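PDB 5GKD: AlyGC from Glaciecola chathamensis, which is an alginate lyase of polysaccharide lyase family 6, cleaving the seaweed polysaccharide alginate, probably by the calcium-assisted beta-elimination known for its relatives. Local coordinates for residues G52-P55 against G56-F59; N133-D136 against H137-L140; F285-G288 against L289-M292; V265-R268 against D269-I272; P377-N380 against K381-Q385. All coordinates share one frame; numbering follows the deposited sequence.

Interaction 1: G52-P55 against G56-F59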
loop_
_atom_site.group_PDB
_atom_site.type_symbol
_atom_site.label_atom_id
_atom_site.label_comp_id
_atom_site.label_asym_id
_atom_site.label_seq_id
_atom_site.Cartn_x
_atom_site.Cartn_y
_atom_site.Cartn_z
ATOM N N GLY A 52 39.565 -0.807 4.666
ATOM C CA GLY A 52 39.565 0.084 3.526
ATOM C C GLY A 52 40.929 0.730 3.364
ATOM O O GLY A 52 41.611 1.041 4.340
ATOM N N GLN A 53 41.329 0.908 2.102
ATOM C CA GLN A 53 42.608 1.534 1.782
ATOM C C GLN A 53 42.768 2.870 2.491
ATOM O O GLN A 53 43.771 3.116 3.165
ATOM C CB GLN A 53 42.717 1.722 0.269
ATOM C CG GLN A 53 44.047 2.264 -0.206
ATOM C CD GLN A 53 44.042 2.566 -1.698
ATOM O OE1 GLN A 53 43.047 2.373 -2.384
ATOM N NE2 GLN A 53 45.155 3.062 -2.195
ATOM N N THR A 54 41.774 3.737 2.360
ATOM C CA THR A 54 41.733 5.009 3.072
ATOM C C THR A 54 40.384 5.113 3.761
ATOM O O THR A 54 39.368 5.322 3.071
ATOM C CB THR A 54 41.911 6.196 2.136
ATOM O OG1 THR A 54 43.133 6.060 1.406
ATOM C CG2 THR A 54 41.918 7.490 2.944
ATOM N N PRO A 55 40.325 4.993 5.086
ATOM C CA PRO A 55 39.022 5.067 5.759
ATOM C C PRO A 55 38.323 6.358 5.373
ATOM O O PRO A 55 38.924 7.428 5.378
ATOM C CB PRO A 55 39.385 5.009 7.244
ATOM C CG PRO A 55 40.708 4.227 7.264
ATOM C CD PRO A 55 41.427 4.700 6.018
ATOM N N GLY A 56 37.076 6.230 4.934
ATOM C CA GLY A 56 36.303 7.338 4.437
ATOM C C GLY A 56 36.246 7.429 2.927
ATOM O O GLY A 56 35.486 8.249 2.411
ATOM N N LYS A 57 37.032 6.618 2.206
ATOM C CA LYS A 57 36.968 6.570 0.748
ATOM C C LYS A 57 36.550 5.212 0.200
ATOM O O LYS A 57 36.511 5.040 -1.025
ATOM C CB LYS A 57 38.322 6.964 0.138
ATOM C CG LYS A 57 38.709 8.415 0.394
ATOM C CD LYS A 57 40.061 8.778 -0.213
ATOM C CE LYS A 57 40.276 10.286 -0.175
ATOM N NZ LYS A 57 41.654 10.713 -0.559
ATOM N N VAL A 58 36.280 4.232 1.056
ATOM C CA VAL A 58 35.756 2.933 0.640
ATOM C C VAL A 58 34.302 2.867 1.068
ATOM O O VAL A 58 33.987 2.824 2.265
ATOM C CB VAL A 58 36.558 1.766 1.229
ATOM C CG1 VAL A 58 35.883 0.444 0.921
ATOM C CG2 VAL A 58 37.982 1.795 0.713
ATOM N N PHE A 59 33.420 2.836 0.085
ATOM C CA PHE A 59 31.988 2.792 0.297
ATOM C C PHE A 59 31.458 1.455 -0.170
ATOM O O PHE A 59 31.830 0.984 -1.248
ATOM C CB PHE A 59 31.297 3.923 -0.470
ATOM C CG PHE A 59 31.816 5.271 -0.127
ATOM C CD1 PHE A 59 31.411 5.903 1.036
ATOM C CD2 PHE A 59 32.722 5.911 -0.955
ATOM C CE1 PHE A 59 31.885 7.148 1.361
ATOM C CE2 PHE A 59 33.206 7.164 -0.625
ATOM C CZ PHE A 59 32.784 7.781 0.537
HETATM O O HOH W 1 43.640 8.398 -0.311
#
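Thr-54 and Lys-57 are the first and last residues of a type II beta turn that carries the chain from strand 48-52 into strand 58-62 of the parallel beta-helix. The turn is closed by one backbone hydrogen bond, Lys-57 N to Thr-54 O, at 2.8 Å with an N-H...O angle of 155°; the donor sits slightly off the carbonyl plane, tilted by 18°. Pro-55 and Gly-56 take its two corners. Gly-56 has a positive phi, at which a beta carbon would be jammed against Pro-55 O. The side chains of Thr-54 and Lys-57 lie alongside one another and point the same way. Lys-57 runs extended, which brings its CD within 3.9 Å of Thr-54 CG2, methylene against methyl. With Thr-54 CG2 anti to the backbone N (OG1 at chi1 -56°), the hydroxyl is turned to the water that joins the two polar ends. That water accepts a hydrogen bond from Lys-57 NZ and also bonds Thr-54 OG1, so one water bridges the ammonium group and the hydroxyl. The base of the turn is fixed from outside: Thr-54 N donates to Asn-28 OD1, and Gln-53 OE1 takes a hydrogen bond from Asn-28 N, in the loop after strand 23-26. Val-58 is buried at the start of its strand and touches Leu-26 and Leu-78. Its CG2 methyl rests 3.7 Å from Gly-52 CA, where a side chain on the glycine would crowd it.

Interaction 2: N133-D136 against H137-L140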
loop_
_atom_site.group_PDB
_atom_site.type_symbol
_atom_site.label_atom_id
_atom_site.label_comp_id
_atom_site.label_asym_id
_atom_site.label_seq_id
_atom_site.Cartn_x
_atom_site.Cartn_y
_atom_site.Cartn_z
ATOM N N ASN A 133 33.900 -11.243 21.035
ATOM C CA ASN A 133 33.986 -10.261 19.972
ATOM C C ASN A 133 33.982 -8.841 20.530
ATOM O O ASN A 133 33.638 -8.594 21.689
ATOM C CB ASN A 133 32.842 -10.470 18.984
ATOM C CG ASN A 133 32.999 -11.771 18.227
ATOM O OD1 ASN A 133 34.120 -12.149 17.899
ATOM N ND2 ASN A 133 31.895 -12.471 17.968
ATOM N N ARG A 134 34.361 -7.894 19.675
ATOM C CA ARG A 134 34.385 -6.489 20.041
ATOM C C ARG A 134 33.816 -5.650 18.906
ATOM O O ARG A 134 34.151 -5.858 17.735
ATOM C CB ARG A 134 35.807 -6.022 20.373
ATOM C CG ARG A 134 35.854 -4.601 20.912
ATOM C CD ARG A 134 37.251 -4.204 21.367
ATOM N NE ARG A 134 37.305 -2.795 21.686
ATOM C CZ ARG A 134 38.421 -2.097 21.809
ATOM N NH1 ARG A 134 39.591 -2.696 21.647
ATOM N NH2 ARG A 134 38.368 -0.802 22.094
ATOM N N PHE A 135 32.952 -4.707 19.258
ATOM C CA PHE A 135 32.392 -3.747 18.313
ATOM C C PHE A 135 32.625 -2.349 18.893
ATOM O O PHE A 135 31.908 -1.923 19.810
ATOM C CB PHE A 135 30.914 -4.048 18.076
ATOM C CG PHE A 135 30.269 -3.181 17.044
ATOM C CD1 PHE A 135 30.278 -3.546 15.702
ATOM C CD2 PHE A 135 29.610 -2.019 17.416
ATOM C CE1 PHE A 135 29.674 -2.745 14.744
ATOM C CE2 PHE A 135 28.990 -1.230 16.471
ATOM C CZ PHE A 135 29.022 -1.592 15.137
ATOM N N ASP A 136 33.622 -1.636 18.358
ATOM C CA ASP A 136 34.111 -0.412 18.982
ATOM C C ASP A 136 34.436 0.672 17.960
ATOM O O ASP A 136 34.787 0.389 16.814
ATOM C CB ASP A 136 35.365 -0.690 19.816
ATOM C CG ASP A 136 36.551 -1.046 18.946
ATOM O OD1 ASP A 136 36.663 -2.223 18.584
ATOM O OD2 ASP A 136 37.351 -0.151 18.595
ATOM N N HIS A 137 34.338 1.933 18.413
ATOM C CA HIS A 137 34.669 3.108 17.603
ATOM C C HIS A 137 33.939 3.084 16.260
ATOM O O HIS A 137 34.472 3.495 15.231
ATOM C CB HIS A 137 36.189 3.249 17.411
ATOM C CG HIS A 137 36.939 3.504 18.692
ATOM N ND1 HIS A 137 37.399 2.486 19.507
ATOM C CD2 HIS A 137 37.283 4.662 19.310
ATOM C CE1 HIS A 137 37.999 3.005 20.565
ATOM N NE2 HIS A 137 37.943 4.321 20.471
ATOM N N ASN A 138 32.694 2.624 16.270
ATOM C CA ASN A 138 31.869 2.633 15.072
ATOM C C ASN A 138 30.866 3.791 15.119
ATOM O O ASN A 138 30.725 4.496 16.127
ATOM C CB ASN A 138 31.174 1.277 14.902
ATOM C CG ASN A 138 32.162 0.151 14.750
ATOM O OD1 ASN A 138 32.942 0.121 13.792
ATOM N ND2 ASN A 138 32.156 -0.780 15.698
ATOM N N HIS A 139 30.172 3.987 13.998
ATOM C CA HIS A 139 29.342 5.176 13.785
ATOM C C HIS A 139 28.089 4.729 13.031
ATOM O O HIS A 139 28.143 4.497 11.816
ATOM C CB HIS A 139 30.149 6.223 13.024
ATOM C CG HIS A 139 29.403 7.464 12.645
ATOM N ND1 HIS A 139 29.938 8.723 12.819
ATOM C CD2 HIS A 139 28.207 7.646 12.035
ATOM C CE1 HIS A 139 29.089 9.629 12.367
ATOM N NE2 HIS A 139 28.034 9.000 11.877
ATOM N N LEU A 140 26.971 4.599 13.753
ATOM C CA LEU A 140 25.707 4.122 13.206
ATOM C C LEU A 140 24.655 5.212 13.337
ATOM O O LEU A 140 24.246 5.551 14.452
ATOM C CB LEU A 140 25.230 2.866 13.926
ATOM C CG LEU A 140 26.313 1.813 14.105
ATOM C CD1 LEU A 140 25.771 0.608 14.849
ATOM C CD2 LEU A 140 26.836 1.422 12.730
#
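Asp-136 and His-137 meet where the extended backbone of residues 134-136 breaks at His-137, whose phi and psi are both positive, before the strand resumes at His-139 along the parallel beta-helix. The kink sets the His-137 ring beside the carboxylate of its neighbour. His-137 ND1 donates to Asp-136 OD2 at 2.8 Å, nearly straight at 165°; the oxygen lies close to the imidazole plane and receives the bond on its anti lone pair, while carboxylate and ring stand almost perpendicular. Asp-136 CG lies between its backbone N and carbonyl carbon (chi1 69°), which carries the carboxylate back over a face of the Arg-134 guanidinium. Arg-134 NE is 3.2 Å from Asp-136 OD1, but no N-H points at that oxygen and the attraction is one of charge alone; Arg-134 also forms a salt bridge with Asp-167, and Asp-136 one with Arg-105. On the other side of the strand the Asn-138 amide covers the Phe-135 ring. Its ND2 is poised over the ring centre, 3.3 Å from Phe-135 CZ, with amide and ring planes 39° apart. Val-106 O accepts from that nitrogen and Val-109 N donates to Asn-138 OD1, so the adjacent strand fixes the amide's orientation. Leu-140 CD1 extends the apolar patch, 3.9 Å from Phe-135 CZ. The contact thus separates two chemistries: a buried asparagine spans neighbouring coils beside an aromatic ring, while Asp-136, gripped by histidine, arginine and Thr-107, probably keeps its negative charge.

Interaction 3: F285-G288 against L289-M292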
loop_
_atom_site.group_PDB
_atom_site.type_symbol
_atom_site.label_atom_id
_atom_site.label_comp_id
_atom_site.label_asym_id
_atom_site.label_seq_id
_atom_site.Cartn_x
_atom_site.Cartn_y
_atom_site.Cartn_z
ATOM N N PHE A 285 6.369 4.201 31.492
ATOM C CA PHE A 285 7.546 3.398 31.211
ATOM C C PHE A 285 8.724 4.232 30.702
ATOM O O PHE A 285 9.854 3.740 30.705
ATOM C CB PHE A 285 7.205 2.292 30.201
ATOM C CG PHE A 285 6.153 1.309 30.681
ATOM C CD1 PHE A 285 5.709 1.317 31.998
ATOM C CD2 PHE A 285 5.629 0.363 29.803
ATOM C CE1 PHE A 285 4.751 0.425 32.430
ATOM C CE2 PHE A 285 4.682 -0.532 30.206
ATOM C CZ PHE A 285 4.227 -0.510 31.531
ATOM N N GLY A 286 8.496 5.478 30.281
ATOM C CA GLY A 286 9.586 6.347 29.893
ATOM C C GLY A 286 10.041 7.327 30.961
ATOM O O GLY A 286 10.654 8.356 30.642
ATOM N N SER A 287 9.748 7.027 32.225
ATOM C CA SER A 287 10.155 7.898 33.319
ATOM C C SER A 287 11.679 7.938 33.465
ATOM O O SER A 287 12.406 7.063 32.985
ATOM C CB SER A 287 9.539 7.435 34.640
ATOM O OG SER A 287 8.123 7.431 34.567
ATOM N N GLY A 288 12.154 8.973 34.160
ATOM C CA GLY A 288 13.561 9.031 34.524
ATOM C C GLY A 288 13.995 7.836 35.349
ATOM O O GLY A 288 15.083 7.300 35.157
ATOM N N LEU A 289 13.149 7.395 36.275
ATOM C CA LEU A 289 13.423 6.183 37.027
ATOM C C LEU A 289 12.114 5.430 37.180
ATOM O O LEU A 289 11.124 6.006 37.634
ATOM C CB LEU A 289 14.017 6.499 38.400
ATOM C CG LEU A 289 15.045 5.579 39.083
ATOM C CD1 LEU A 289 14.958 5.688 40.629
ATOM C CD2 LEU A 289 15.048 4.133 38.600
ATOM N N THR A 290 12.115 4.151 36.820
ATOM C CA THR A 290 10.904 3.345 36.818
ATOM C C THR A 290 11.182 2.001 37.466
ATOM O O THR A 290 12.080 1.283 37.023
ATOM C CB THR A 290 10.391 3.105 35.387
ATOM O OG1 THR A 290 10.217 4.357 34.721
ATOM C CG2 THR A 290 9.075 2.350 35.418
ATOM N N VAL A 291 10.385 1.641 38.465
ATOM C CA VAL A 291 10.408 0.306 39.034
ATOM C C VAL A 291 9.038 -0.303 38.768
ATOM O O VAL A 291 8.031 0.131 39.342
ATOM C CB VAL A 291 10.741 0.308 40.530
ATOM C CG1 VAL A 291 10.956 -1.116 41.017
ATOM C CG2 VAL A 291 11.990 1.143 40.799
ATOM N N MET A 292 8.993 -1.296 37.892
ATOM C CA MET A 292 7.727 -1.806 37.391
ATOM C C MET A 292 7.104 -2.840 38.324
ATOM O O MET A 292 7.787 -3.520 39.094
ATOM C CB MET A 292 7.907 -2.431 36.011
ATOM C CG MET A 292 7.831 -1.444 34.866
ATOM S SD MET A 292 7.614 -2.250 33.263
ATOM C CE MET A 292 5.934 -2.872 33.408
HETATM O O HOH W 2 11.747 4.446 32.663
#
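Sulfur-aromatic and apolar contacts join the two ends of this stretch, where Met-292 lies over one face of the Phe-285 ring. Met-292 SD stands 4.2 Å from the ring centroid and 17° off the ring normal, a Met-aromatic contact with the sulfur displaced toward the rim. The thioether bends at its last torsion (chi3 70°), which brings the terminal methyl to the ring's rim at CZ and CE1: Met-292 CE is 3.5 Å from Phe-285 CZ. The two side chains cross at about a right angle. Arg-264 and Arg-332 pack against both of them, and Tyr-303 touches the methionine. Arg-264 and Tyr-303 belong to the carbonate pocket, so the pair sits in the wall beside that site.

The loop 285-288 turns the chain back into strand 289-292, one strand of a coil of the parallel beta-helix, which pairs with 263-265 and 322-326 in the coils before and after it.

Polar contacts within the turn run through one water. It donates to Phe-285 O at 2.8 Å and to Ser-287 O at 2.7 Å, and accepts from Thr-290 OG1 at 2.6 Å, tying three residues on both arms of the turn together. Thr-290 OG1 is anti to the carbonyl carbon (chi1 -55°), which points it into the turn; a weak bond to Arg-284 O can at most share that hydroxyl's proton. Ser-287 OG also bonds Arg-284 O. Ser-287 CB packs against Thr-290 OG1, at 3.2 Å.

Interaction 4: V265-R268 against D269-I272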
loop_
_atom_site.group_PDB
_atom_site.type_symbol
_atom_site.label_atom_id
_atom_site.label_comp_id
_atom_site.label_asym_id
_atom_site.label_seq_id
_atom_site.Cartn_x
_atom_site.Cartn_y
_atom_site.Cartn_z
ATOM N N VAL A 265 13.502 -0.530 35.673
ATOM C CA VAL A 265 13.907 -1.719 36.404
ATOM C C VAL A 265 12.771 -2.724 36.363
ATOM O O VAL A 265 11.646 -2.413 36.760
ATOM C CB VAL A 265 14.274 -1.378 37.857
ATOM C CG1 VAL A 265 14.753 -2.622 38.574
ATOM C CG2 VAL A 265 15.332 -0.301 37.878
ATOM N N ILE A 266 13.070 -3.926 35.940
ATOM C CA ILE A 266 12.173 -5.063 35.904
ATOM C C ILE A 266 13.054 -6.244 36.236
ATOM O O ILE A 266 14.198 -6.139 36.108
ATOM C CB ILE A 266 11.527 -5.292 34.522
ATOM C CG1 ILE A 266 10.976 -4.002 33.940
ATOM C CG2 ILE A 266 10.482 -6.385 34.601
ATOM C CD1 ILE A 266 10.747 -4.016 32.471
ATOM N N ASN A 267 12.501 -7.355 36.660
ATOM C CA ASN A 267 13.229 -8.567 36.983
ATOM C C ASN A 267 14.051 -8.574 38.285
ATOM O O ASN A 267 13.898 -7.729 39.094
ATOM C CB ASN A 267 13.969 -9.121 35.760
ATOM C CG ASN A 267 13.244 -8.833 34.450
ATOM O OD1 ASN A 267 12.248 -9.398 34.169
ATOM N ND2 ASN A 267 13.711 -7.904 33.734
ATOM N N ARG A 268 14.895 -9.566 38.454
ATOM C CA ARG A 268 15.640 -9.764 39.667
ATOM C C ARG A 268 17.075 -9.400 39.739
ATOM O O ARG A 268 17.737 -9.361 38.789
ATOM C CB ARG A 268 15.547 -11.218 40.104
ATOM C CG ARG A 268 14.297 -11.933 39.675
ATOM C CD ARG A 268 13.955 -13.116 40.552
ATOM N NE ARG A 268 14.999 -14.102 40.586
ATOM C CZ ARG A 268 15.185 -15.026 39.663
ATOM N NH1 ARG A 268 14.389 -15.108 38.626
ATOM N NH2 ARG A 268 16.159 -15.874 39.786
ATOM N N ASP A 269 17.521 -9.170 40.956
ATOM C CA ASP A 269 18.886 -8.885 41.286
ATOM C C ASP A 269 19.552 -7.793 40.473
ATOM O O ASP A 269 20.683 -7.879 40.167
ATOM C CB ASP A 269 19.722 -10.174 41.222
ATOM C CG ASP A 269 19.134 -11.317 42.030
ATOM O OD1 ASP A 269 18.695 -11.144 43.144
ATOM O OD2 ASP A 269 19.120 -12.426 41.548
ATOM N N GLN A 270 18.825 -6.765 40.138
ATOM C CA GLN A 270 19.438 -5.682 39.376
ATOM C C GLN A 270 20.171 -4.720 40.310
ATOM O O GLN A 270 19.737 -4.480 41.440
ATOM C CB GLN A 270 18.381 -4.936 38.564
ATOM C CG GLN A 270 17.353 -5.835 37.840
ATOM C CD GLN A 270 17.933 -6.692 36.700
ATOM O OE1 GLN A 270 19.145 -6.906 36.598
ATOM N NE2 GLN A 270 17.048 -7.182 35.839
ATOM N N ILE A 271 21.292 -4.177 39.838
ATOM C CA ILE A 271 22.031 -3.140 40.547
ATOM C C ILE A 271 22.079 -1.884 39.679
ATOM O O ILE A 271 22.602 -1.912 38.560
ATOM C CB ILE A 271 23.446 -3.602 40.926
ATOM C CG1 ILE A 271 23.382 -4.764 41.911
ATOM C CG2 ILE A 271 24.234 -2.448 41.501
ATOM C CD1 ILE A 271 24.718 -5.482 42.097
ATOM N N ILE A 272 21.526 -0.795 40.194
ATOM C CA ILE A 272 21.474 0.503 39.532
ATOM C C ILE A 272 22.208 1.469 40.459
ATOM O O ILE A 272 21.629 1.971 41.429
ATOM C CB ILE A 272 20.036 0.976 39.267
ATOM C CG1 ILE A 272 19.302 0.077 38.260
ATOM C CG2 ILE A 272 20.030 2.395 38.730
ATOM C CD1 ILE A 272 18.781 -1.184 38.799
HETATM O O HOH W 3 15.862 -6.369 40.661
HETATM O O HOH W 4 17.549 -14.631 41.881
#
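Gln-270 folds its amide back across the turn to Ile-266 O, in the tight inner part of a bend between strands 263-265 and 271-278 of the parallel beta-helix. Its NE2 donates at 3.0 Å with an N-H...O angle of 167°, and the bond lies in the planes of both the carbonyl and the amide. The chain reaches there because it doubles back at chi2 (-67°). The other polar bonds of the amide reach the preceding coil: NE2 also donates to Gly-242 O, and OE1 accepts from Asn-245 N. A water within the bend bridges the backbone, donating to Asn-267 O at 2.9 Å and accepting from Gln-270 N. Deeper in, Val-265 and Ile-272 meet tip to tip, Val-265 CG2 lying 3.7 Å from Ile-272 CD1, while the Gln-270 and Val-265 side chains run past each other in opposite directions, Gln-270 CG and Val-265 CG1 4.2 Å apart. An alanine in place of Gln-270 would lose the whole amide and would probably leave Ile-266 O and Gly-242 O each short of a donor.

The outer side, at Arg-268 and Asp-269, is looser and wetter. A second water lies between their charges: it accepts from Arg-268 NH2 at 2.8 Å, near the guanidinium plane, and donates to Asp-269 OD2 at 2.7 Å. Arg-268 and Asp-269 make no salt bridge, their NE and OD2 being 4.6 Å apart; Asp-269 OD1 has Asn-308 ND2 as its partner. The bend therefore relies on a buried amide for direct, directional bonds to backbone, while its opposite charges interact at the surface mainly through water.

Interaction 5: P377-N380 against K381-Q385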
loop_
_atom_site.group_PDB
_atom_site.type_symbol
_atom_site.label_atom_id
_atom_site.label_comp_id
_atom_site.label_asym_id
_atom_site.label_seq_id
_atom_site.Cartn_x
_atom_site.Cartn_y
_atom_site.Cartn_z
ATOM N N PRO A 377 8.216 15.976 49.799
ATOM C CA PRO A 377 8.499 14.539 49.727
ATOM C C PRO A 377 7.208 13.745 49.622
ATOM O O PRO A 377 6.256 13.992 50.361
ATOM C CB PRO A 377 9.219 14.249 51.046
ATOM C CG PRO A 377 8.756 15.315 51.964
ATOM C CD PRO A 377 8.459 16.527 51.140
ATOM N N SER A 378 7.174 12.800 48.687
ATOM C CA SER A 378 6.044 11.886 48.576
ATOM C C SER A 378 6.157 10.713 49.534
ATOM O O SER A 378 5.168 10.006 49.739
ATOM C CB SER A 378 5.911 11.349 47.140
ATOM O OG SER A 378 5.844 12.397 46.178
ATOM N N ILE A 379 7.334 10.482 50.108
ATOM C CA ILE A 379 7.583 9.368 51.016
ATOM C C ILE A 379 8.318 9.919 52.230
ATOM O O ILE A 379 9.269 10.691 52.077
ATOM C CB ILE A 379 8.413 8.262 50.338
ATOM C CG1 ILE A 379 7.668 7.696 49.132
ATOM C CG2 ILE A 379 8.753 7.154 51.326
ATOM C CD1 ILE A 379 8.572 6.958 48.150
ATOM N N ASN A 380 7.899 9.521 53.432
ATOM C CA ASN A 380 8.498 10.093 54.651
ATOM C C ASN A 380 9.761 9.364 55.099
ATOM O O ASN A 380 10.862 9.933 55.028
ATOM C CB ASN A 380 7.461 10.159 55.773
ATOM C CG ASN A 380 7.056 11.586 56.086
ATOM O OD1 ASN A 380 7.536 12.526 55.449
ATOM N ND2 ASN A 380 6.172 11.757 57.065
ATOM N N LYS A 381 9.635 8.127 55.589
ATOM C CA LYS A 381 10.814 7.410 56.063
ATOM C C LYS A 381 11.782 7.175 54.911
ATOM O O LYS A 381 11.389 6.727 53.834
ATOM C CB LYS A 381 10.461 6.049 56.682
ATOM C CG LYS A 381 9.566 6.035 57.894
ATOM C CD LYS A 381 9.969 4.949 58.935
ATOM C CE LYS A 381 10.621 3.675 58.369
ATOM N NZ LYS A 381 9.703 2.743 57.622
ATOM N N GLY A 382 13.057 7.449 55.157
ATOM C CA GLY A 382 14.103 7.171 54.201
ATOM C C GLY A 382 14.491 8.337 53.330
ATOM O O GLY A 382 15.390 8.191 52.494
ATOM N N PHE A 383 13.837 9.482 53.482
ATOM C CA PHE A 383 14.197 10.690 52.756
ATOM C C PHE A 383 14.375 11.824 53.758
ATOM O O PHE A 383 13.501 12.063 54.591
ATOM C CB PHE A 383 13.132 11.055 51.719
ATOM C CG PHE A 383 13.069 10.109 50.538
ATOM C CD1 PHE A 383 12.400 8.899 50.625
ATOM C CD2 PHE A 383 13.664 10.447 49.339
ATOM C CE1 PHE A 383 12.327 8.044 49.539
ATOM C CE2 PHE A 383 13.599 9.594 48.243
ATOM C CZ PHE A 383 12.935 8.393 48.341
ATOM N N GLU A 384 15.510 12.499 53.703
ATOM C CA GLU A 384 15.699 13.687 54.512
ATOM C C GLU A 384 15.841 14.881 53.587
ATOM O O GLU A 384 16.243 14.757 52.423
ATOM C CB GLU A 384 16.935 13.584 55.410
ATOM C CG GLU A 384 18.151 12.957 54.704
ATOM C CD GLU A 384 19.253 12.556 55.645
ATOM O OE1 GLU A 384 19.744 13.381 56.422
ATOM O OE2 GLU A 384 19.535 11.374 55.625
ATOM N N GLN A 385 15.514 16.037 54.121
ATOM C CA GLN A 385 15.505 17.255 53.338
ATOM C C GLN A 385 16.581 18.202 53.833
ATOM O O GLN A 385 16.862 18.274 55.030
ATOM C CB GLN A 385 14.148 17.924 53.412
ATOM C CG GLN A 385 13.051 17.088 52.822
ATOM C CD GLN A 385 11.738 17.823 52.837
ATOM O OE1 GLN A 385 10.952 17.684 53.766
ATOM N NE2 GLN A 385 11.504 18.630 51.813
#
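Asn-380 O receives the backbone N-H of Phe-383 in a weak bond of 3.4 Å, at an angle of 161°, closing a type II beta turn before strand 383-386, near the end of the N-terminal parallel beta-helix. Gly-382 takes the third position with a positive phi, where a beta carbon would press on the carbonyl oxygen of Lys-381. The turn brings the Phe-383 ring back beside Ile-379. Isoleucine and phenylalanine cross obliquely, with Ile-379 CB 4.0 Å from Phe-383 CE1, and Ile-379 CG2 and CD1 both approach that same ring carbon. Phe-383 CG is anti to its carbonyl carbon (chi1 -70°), an orientation that lays CD1 3.9 Å from Ile-379 O. Around the pair, Phe-366 and Ile-355 of the neighbouring strands touch both side chains, and the two phenylalanine rings meet with their planes at about 40°. A serine at Phe-383 would remove the ring and is likely to open a gap beside Ile-379 and Phe-366, uncovering part of this apolar patch. Ile-379 CG2 also comes within 3.7 Å of Lys-381 O. At the exposed surface, Gln-385 reaches with an extended chain across the Pro-377 ring at about a right angle. Its amide lies against the ring carbons, and the nearest approach is Gln-385 OE1 to Pro-377 CG at 3.7 Å.

In the fold
All five contacts lie in the N-terminal parallel beta-helix, and in chain order they run 1, 2, 4, 3, 5. Interactions 1 and 5 sit toward its two ends, their centres about 57 Å apart, with interaction 2 about 16 Å from interaction 1. Interactions 3 and 4 are the one pair in touch, centres about 12 Å apart: the backbones of Val-265, Thr-290 and Met-292 probably hydrogen-bond where strands 263-265 and 289-292 run parallel, and Met-292 packs on Ile-266. This pair flanks the carbonate pocket, near the calcium site, whereas interactions 1 and 5 shape turns far along the solenoid.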